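Local coordinates for protein titin heart isoform N2-B (Homo sapiens, PDB 2BK8) that probably helps to hold the sarcomere together at the M-band of muscle, through immunoglobulin-like domains such as this one, at residues R74-V77 and G82-S85. Sequence-based numbering, arbitrary orientation.
Sequences RCKV and GEDS
R74 reaches across to S85, its chain extended from CG to NE. Its CB carries CG anti to the backbone N (chi1 172°), and CG then passes 4.0 Å from CB of S85. CD lies near OG of S85, to which NE donates a hydrogen bond (R74 NE to S85 OG, 3.0 Å). That hydroxyl sits at the guanidinium edge, only 10° out of its plane. CZ of R74 passes 3.5 Å from S85 OG, and NH2 donates to a water that in turn donates to OE2 of E83, so the water bridges R74 to a carboxylate 4.3 Å from NH2 (to E83 OE2), too far for a salt bridge. A leucine in place of the arginine would probably leave the S85 hydroxyl without its NE donor and the water without its NH2 bond. Beside this, K76 bends at its tip to form a salt bridge from NZ to OE2 of E83 (3.4 Å), while a second water links NZ to OE1. The backbones pair antiparallel: V77 N to D84 O (2.8 Å) is answered by D84 N to V77 O (3.0 Å), and K76 faces S85 as the non-hydrogen-bonded pair. The contact lies at the turn end of the F-G hairpin of the immunoglobulin I-set fold: strand 71-78 runs between 83-92 and 33-38, R74 and K76 line one sheet face, and C75 and V77 turn inward against C23 and I25 of strand 19-26.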
loop_
_atom_site.group_PDB
_atom_site.type_symbol
_atom_site.label_atom_id
_atom_site.label_comp_id
_atom_site.label_asym_id
_atom_site.label_seq_id
_atom_site.Cartn_x
_atom_site.Cartn_y
_atom_site.Cartn_z
ATOM N N ARG A 74 -3.312 1.539 3.328
ATOM C CA ARG A 74 -4.244 2.084 2.310
ATOM C C ARG A 74 -3.453 2.517 1.085
ATOM O O ARG A 74 -2.415 3.160 1.209
ATOM C CB ARG A 74 -5.007 3.299 2.860
ATOM C CG ARG A 74 -5.890 4.101 1.863
ATOM C CD ARG A 74 -6.498 5.324 2.588
ATOM N NE ARG A 74 -7.458 6.090 1.796
ATOM C CZ ARG A 74 -8.260 7.034 2.293
ATOM N NH1 ARG A 74 -8.242 7.328 3.592
ATOM N NH2 ARG A 74 -9.109 7.675 1.509
ATOM N N CYS A 75 -3.940 2.148 -0.098
ATOM C CA CYS A 75 -3.427 2.701 -1.372
ATOM C C CYS A 75 -4.476 3.680 -1.872
ATOM O O CYS A 75 -5.618 3.278 -2.199
ATOM C CB CYS A 75 -3.234 1.590 -2.411
ATOM S SG CYS A 75 -2.614 2.162 -4.034
ATOM N N LYS A 76 -4.118 4.965 -1.884
ATOM C CA LYS A 76 -5.018 6.032 -2.376
ATOM C C LYS A 76 -4.662 6.512 -3.792
ATOM O O LYS A 76 -3.546 6.969 -4.066
ATOM C CB LYS A 76 -5.087 7.234 -1.382
ATOM C CG LYS A 76 -6.068 8.334 -1.821
ATOM C CD LYS A 76 -6.066 9.480 -0.808
ATOM C CE LYS A 76 -6.905 10.647 -1.292
ATOM N NZ LYS A 76 -7.537 11.419 -0.170
ATOM N N VAL A 77 -5.647 6.452 -4.691
ATOM C CA VAL A 77 -5.435 6.798 -6.100
ATOM C C VAL A 77 -6.271 8.001 -6.503
ATOM O O VAL A 77 -7.464 8.040 -6.239
ATOM C CB VAL A 77 -5.684 5.581 -7.028
ATOM C CG1 VAL A 77 -4.974 5.794 -8.288
ATOM C CG2 VAL A 77 -5.065 4.299 -6.374
ATOM N N GLY A 82 -11.576 11.893 -10.303
ATOM C CA GLY A 82 -11.984 11.527 -8.955
ATOM C C GLY A 82 -10.905 10.761 -8.220
ATOM O O GLY A 82 -9.715 10.964 -8.458
ATOM N N GLU A 83 -11.330 9.885 -7.313
ATOM C CA GLU A 83 -10.402 9.094 -6.504
ATOM C C GLU A 83 -11.027 7.757 -6.088
ATOM O O GLU A 83 -12.251 7.571 -6.239
ATOM C CB GLU A 83 -9.937 9.908 -5.294
ATOM C CG GLU A 83 -10.926 10.071 -4.149
ATOM C CD GLU A 83 -10.288 10.759 -2.942
ATOM O OE1 GLU A 83 -9.942 11.960 -3.045
ATOM O OE2 GLU A 83 -10.130 10.094 -1.897
ATOM N N ASP A 84 -10.177 6.823 -5.651
ATOM C CA ASP A 84 -10.567 5.531 -5.061
ATOM C C ASP A 84 -9.440 5.066 -4.121
ATOM O O ASP A 84 -8.280 5.501 -4.253
ATOM C CB ASP A 84 -10.800 4.487 -6.173
ATOM C CG ASP A 84 -11.593 3.228 -5.702
ATOM O OD1 ASP A 84 -12.134 3.170 -4.573
ATOM O OD2 ASP A 84 -11.723 2.292 -6.519
ATOM N N SER A 85 -9.774 4.188 -3.174
ATOM C CA SER A 85 -8.754 3.602 -2.269
ATOM C C SER A 85 -9.036 2.110 -2.055
ATOM O O SER A 85 -10.214 1.674 -2.114
ATOM C CB SER A 85 -8.810 4.294 -0.895
ATOM O OG SER A 85 -8.468 5.674 -0.947
HETATM O O HOH W 1 -10.191 7.390 -1.531
HETATM O O HOH W 2 -8.951 13.483 -1.238
#